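Local coordinates for periplasmic binding protein (Veillonella parvula, PDB 4MO9) that probably binds an iron-siderophore complex or a similar solute in the periplasm and delivers it to an ABC-type importer, at residues A[171-176]-A[353-358]; A[178-183]-A[345-350]. One frame throughout, in Å; residues are numbered along the deposited sequence.

Interaction 1. Residues A[171-176]-A[353-358]; sequences EERAAE and DKFLPF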
# COMPACT_ATOMS: atom_id res chain seq x y z
N GLU A 171 8.91 -21.15 -0.84
CA GLU A 171 7.60 -21.50 -0.27
C GLU A 171 7.53 -21.37 1.24
O GLU A 171 6.51 -20.92 1.77
CB GLU A 171 7.19 -22.92 -0.67
CG GLU A 171 6.75 -23.06 -2.11
CD GLU A 171 6.42 -24.50 -2.46
OE1 GLU A 171 7.20 -25.12 -3.23
OE2 GLU A 171 5.39 -25.00 -1.97
N GLU A 172 8.58 -21.79 1.94
CA GLU A 172 8.55 -21.75 3.40
C GLU A 172 8.52 -20.32 3.93
O GLU A 172 7.73 -19.99 4.82
CB GLU A 172 9.74 -22.52 4.01
CG GLU A 172 9.65 -24.04 3.85
CD GLU A 172 10.76 -24.77 4.60
OE1 GLU A 172 11.85 -24.18 4.78
OE2 GLU A 172 10.54 -25.93 5.01
N ARG A 173 9.36 -19.45 3.37
CA ARG A 173 9.40 -18.05 3.81
C ARG A 173 8.10 -17.33 3.44
O ARG A 173 7.61 -16.47 4.19
CB ARG A 173 10.59 -17.33 3.18
CG ARG A 173 10.75 -15.89 3.61
CD ARG A 173 12.22 -15.59 3.80
NE ARG A 173 12.49 -14.16 3.92
CZ ARG A 173 13.42 -13.66 4.73
NH1 ARG A 173 14.14 -14.48 5.49
NH2 ARG A 173 13.63 -12.35 4.77
N ALA A 174 7.55 -17.69 2.29
CA ALA A 174 6.25 -17.17 1.90
C ALA A 174 5.21 -17.56 2.96
O ALA A 174 4.37 -16.75 3.32
CB ALA A 174 5.85 -17.72 0.51
N ALA A 175 5.28 -18.81 3.44
CA ALA A 175 4.38 -19.25 4.52
C ALA A 175 4.53 -18.40 5.80
O ALA A 175 3.53 -18.08 6.46
CB ALA A 175 4.58 -20.75 4.82
N GLU A 176 5.75 -18.03 6.15
CA GLU A 176 5.96 -17.18 7.32
C GLU A 176 5.33 -15.81 7.11
O GLU A 176 4.73 -15.25 8.03
CB GLU A 176 7.44 -16.96 7.58
CG GLU A 176 8.25 -18.22 7.82
CD GLU A 176 9.74 -17.92 7.77
OE1 GLU A 176 10.12 -16.78 8.14
OE2 GLU A 176 10.52 -18.82 7.37
N ASP A 353 12.00 -5.60 10.19
CA ASP A 353 13.03 -6.32 10.95
C ASP A 353 13.11 -7.79 10.54
O ASP A 353 14.20 -8.33 10.33
CB ASP A 353 12.76 -6.24 12.45
CG ASP A 353 13.07 -4.87 13.05
OD1 ASP A 353 13.78 -4.06 12.41
OD2 ASP A 353 12.60 -4.60 14.18
N LYS A 354 11.95 -8.44 10.40
CA LYS A 354 11.89 -9.87 10.10
C LYS A 354 12.21 -10.25 8.66
O LYS A 354 12.89 -11.25 8.43
CB LYS A 354 10.51 -10.44 10.47
CG LYS A 354 10.35 -10.80 11.94
CD LYS A 354 8.91 -11.25 12.25
CE LYS A 354 8.53 -12.53 11.51
NZ LYS A 354 9.25 -13.74 12.01
N PHE A 355 11.72 -9.46 7.69
CA PHE A 355 11.74 -9.90 6.28
C PHE A 355 12.51 -9.03 5.30
O PHE A 355 13.10 -9.54 4.35
CB PHE A 355 10.30 -10.03 5.76
CG PHE A 355 9.44 -10.95 6.57
CD1 PHE A 355 9.79 -12.29 6.72
CD2 PHE A 355 8.28 -10.48 7.18
CE1 PHE A 355 8.99 -13.14 7.47
CE2 PHE A 355 7.48 -11.34 7.92
CZ PHE A 355 7.84 -12.67 8.07
N LEU A 356 12.51 -7.71 5.52
CA LEU A 356 13.06 -6.80 4.52
C LEU A 356 14.57 -6.55 4.69
O LEU A 356 15.09 -6.48 5.80
CB LEU A 356 12.28 -5.47 4.50
CG LEU A 356 10.85 -5.60 3.97
CD1 LEU A 356 10.07 -4.28 4.08
CD2 LEU A 356 10.86 -6.07 2.52
N PRO A 357 15.28 -6.43 3.56
CA PRO A 357 16.71 -6.12 3.57
C PRO A 357 16.96 -4.61 3.75
O PRO A 357 18.12 -4.18 3.65
CB PRO A 357 17.16 -6.55 2.18
CG PRO A 357 15.96 -6.32 1.31
CD PRO A 357 14.76 -6.62 2.19
N PHE A 358 15.92 -3.84 3.99
CA PHE A 358 16.05 -2.39 4.17
C PHE A 358 15.78 -2.04 5.63
O PHE A 358 14.89 -2.64 6.25
CB PHE A 358 15.07 -1.65 3.25
CG PHE A 358 15.05 -2.16 1.83
CD1 PHE A 358 16.16 -2.02 1.01
CD2 PHE A 358 13.92 -2.78 1.32
CE1 PHE A 358 16.15 -2.50 -0.30
CE2 PHE A 358 13.89 -3.27 0.02
CZ PHE A 358 15.01 -3.12 -0.79

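Interaction 2. Residues A[178-183]-A[345-350]; sequences SKFYTN and EATLKE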
# COMPACT_ATOMS: atom_id res chain seq x y z
N SER A 178 2.86 -15.00 5.05
CA SER A 178 1.41 -15.18 5.02
C SER A 178 0.82 -15.32 6.42
O SER A 178 -0.24 -14.77 6.73
CB SER A 178 1.06 -16.42 4.19
OG SER A 178 -0.35 -16.53 4.05
N LYS A 179 1.52 -16.06 7.28
CA LYS A 179 1.03 -16.24 8.65
C LYS A 179 1.18 -14.96 9.45
O LYS A 179 0.31 -14.62 10.26
CB LYS A 179 1.75 -17.41 9.33
CG LYS A 179 1.32 -18.78 8.79
CD LYS A 179 2.12 -19.89 9.44
CE LYS A 179 1.71 -21.25 8.88
NZ LYS A 179 2.48 -22.33 9.56
N PHE A 180 2.28 -14.24 9.24
CA PHE A 180 2.46 -12.93 9.88
C PHE A 180 1.29 -12.02 9.55
O PHE A 180 0.74 -11.33 10.42
CB PHE A 180 3.76 -12.28 9.39
CG PHE A 180 4.02 -10.90 9.94
CD1 PHE A 180 4.86 -10.72 11.03
CD2 PHE A 180 3.42 -9.78 9.36
CE1 PHE A 180 5.11 -9.44 11.55
CE2 PHE A 180 3.67 -8.50 9.87
CZ PHE A 180 4.51 -8.33 10.97
N TYR A 181 0.94 -11.99 8.27
CA TYR A 181 -0.14 -11.14 7.78
C TYR A 181 -1.48 -11.62 8.32
O TYR A 181 -2.30 -10.81 8.80
CB TYR A 181 -0.19 -11.17 6.24
CG TYR A 181 -1.22 -10.22 5.68
CD1 TYR A 181 -0.90 -8.89 5.41
CD2 TYR A 181 -2.52 -10.64 5.42
CE1 TYR A 181 -1.84 -8.00 4.91
CE2 TYR A 181 -3.47 -9.77 4.90
CZ TYR A 181 -3.13 -8.45 4.65
OH TYR A 181 -4.07 -7.57 4.15
N THR A 182 -1.68 -12.93 8.24
CA THR A 182 -2.94 -13.56 8.64
C THR A 182 -3.20 -13.43 10.13
O THR A 182 -4.35 -13.15 10.52
CB THR A 182 -2.97 -15.06 8.22
OG1 THR A 182 -2.77 -15.16 6.80
CG2 THR A 182 -4.32 -15.71 8.57
N ASN A 183 -2.18 -13.67 10.98
CA ASN A 183 -2.34 -13.52 12.43
C ASN A 183 -3.00 -12.17 12.73
O ASN A 183 -3.91 -12.08 13.55
CB ASN A 183 -1.00 -13.55 13.19
CG ASN A 183 -0.24 -14.87 13.07
OD1 ASN A 183 -0.80 -15.91 12.71
ND2 ASN A 183 1.07 -14.82 13.37
N GLU A 345 2.45 0.44 14.74
CA GLU A 345 3.81 0.84 14.39
C GLU A 345 4.79 -0.32 14.59
O GLU A 345 5.68 -0.55 13.78
CB GLU A 345 4.28 2.07 15.19
CG GLU A 345 5.44 2.77 14.48
CD GLU A 345 6.18 3.76 15.34
OE1 GLU A 345 5.63 4.21 16.38
OE2 GLU A 345 7.33 4.10 14.97
N ALA A 346 4.63 -1.06 15.69
CA ALA A 346 5.48 -2.21 15.95
C ALA A 346 5.29 -3.29 14.88
O ALA A 346 6.25 -3.97 14.50
CB ALA A 346 5.19 -2.77 17.33
N THR A 347 4.06 -3.44 14.38
CA THR A 347 3.81 -4.40 13.29
C THR A 347 4.59 -4.05 12.02
O THR A 347 5.20 -4.93 11.41
CB THR A 347 2.31 -4.45 12.95
OG1 THR A 347 1.61 -5.06 14.05
CG2 THR A 347 2.08 -5.25 11.67
N LEU A 348 4.56 -2.78 11.62
CA LEU A 348 5.31 -2.35 10.44
C LEU A 348 6.81 -2.55 10.65
O LEU A 348 7.49 -3.16 9.81
CB LEU A 348 4.99 -0.89 10.07
CG LEU A 348 5.59 -0.37 8.75
CD1 LEU A 348 5.11 -1.20 7.55
CD2 LEU A 348 5.28 1.10 8.55
N LYS A 349 7.31 -2.05 11.78
CA LYS A 349 8.73 -2.22 12.13
C LYS A 349 9.14 -3.70 12.13
O LYS A 349 10.20 -4.07 11.62
CB LYS A 349 9.02 -1.58 13.50
CG LYS A 349 10.44 -1.80 13.98
CD LYS A 349 10.72 -1.17 15.34
CE LYS A 349 12.10 -1.59 15.82
NZ LYS A 349 13.15 -1.26 14.82
N GLU A 350 8.29 -4.54 12.70
CA GLU A 350 8.59 -5.96 12.78
C GLU A 350 8.61 -6.60 11.39
O GLU A 350 9.44 -7.49 11.13
CB GLU A 350 7.59 -6.67 13.70
CG GLU A 350 7.96 -8.10 14.04
CD GLU A 350 7.03 -8.71 15.07
OE1 GLU A 350 6.26 -7.94 15.71
OE2 GLU A 350 7.07 -9.95 15.24

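Interaction 1. Residues A[171-176]-A[353-358]
R173 on helix 171-194 reaches across to the backbone of F355 and makes the hydrogen-bonded part of this contact. Its chain leaves with CG anti to the backbone N and is bent at chi2 (141°), which sets the guanidinium edge-on to F355 O. NH2 donates to F355 O at 2.9 Å, with the oxygen in the guanidinium plane, but the N-H...O angle of 124° makes this bond weak. The stronger partner lies outside: NE donates to A57 O of helix 52-59, so one guanidinium ties two separate backbones together.

The F355 ring packs against charged side chains. Its CD1 sits 4.0 Å above one face of the R173 guanidinium, displaced toward the rim. E176, from the next turn of helix 171-194, approaches the ring at its edge: OE1 lies near the ring plane, 3.9 Å from F355 CE1, with the carboxylate turned 42° from the ring. Nonpolar cover comes from E176 CB, 4.1 Å from F355 CE1, and from K354 CB over the centre of one ring face; F351 meets the ring edge-to-face.

E176 OE1 and K354 NZ stay 5.0 Å apart, which may give a weak attraction but is no salt bridge. The contact joins the start of helix 171-194 to the last turn of helix 344-355 and the loop after it, with helix 52-59 of the ligand-holding lobe alongside. Chemically, a buried ring is bordered by a guanidinium face and a carboxylate oxygen, and the positive charge of R173 would probably polarise the F355 carbonyl, although the bond itself is weak.

Interaction 2. Residues A[178-183]-A[345-350]
A chi1 of 177° carries the F180 ring straight out from helix 171-194 toward helix 344-355, while chi1 of -69° at T347 turns its methyl to meet that ring and leaves the hydroxyl beside its own backbone N, where OG1 bonds to E328 of helix 324-334. The F180 ring enters edge first. Its CZ is 3.5 Å from T347 O, which lies at the rim in the plane of the ring, so the slightly positive C-H edge faces a carbonyl oxygen. T347 CG2 stands 4.0 Å from F180 CZ and equally far from F180 CE2.

E350, one turn on from T347, touches the neighbouring part of the rim: CG is 4.0 Å from F180 CE1, and the carboxylate carbon CD is 4.1 Å from the same F180 CE1. The carboxylate is turned 83° to the ring, nearly perpendicular, while the extended chain runs past the rim with CG and CD beside CE1. R184, a turn beyond F180, makes a cation-pi contact with the ring and a long, weak ion pair with E350 OE1.

T182, bonded through OG1 to Q158, and Y181, stacked on H157, hold helix 171-194 against helix 154-168. The contact thus fixes the middle of the long helix 171-194, probably the linker between the two lobes, to helix 344-355, which in turn rests on helix 324-334 through T347. Between 178-183 and 345-350 the contact rests on dispersion and weak C-H...O attraction: one buried phenyl ring offers its edge to a carbonyl, a methyl and the methylene of a glutamate, and its pi face to an arginine.

How the interactions relate
Both interactions join helix 171-194 to helix 344-355, with centres about 11 Å apart, and they touch at F180, whose ring packs against F355 and K354: F355 CE2 of interaction 1 lies 4.0 Å from F180 CG of interaction 2, and K354 CE lies 4.1 Å from F180 CD1. Helix 171-194 is probably the long linker helix that joins the two lobes in TroA-like binding proteins. Neither contact contains a residue of the trimethylamine oxide pocket (W45, A48, S73 and R78), but interaction 1 faces that lobe through A57 of helix 52-59, and F358 stacks on F85 of helix 79-88. Interaction 2 instead leans on helix 324-334.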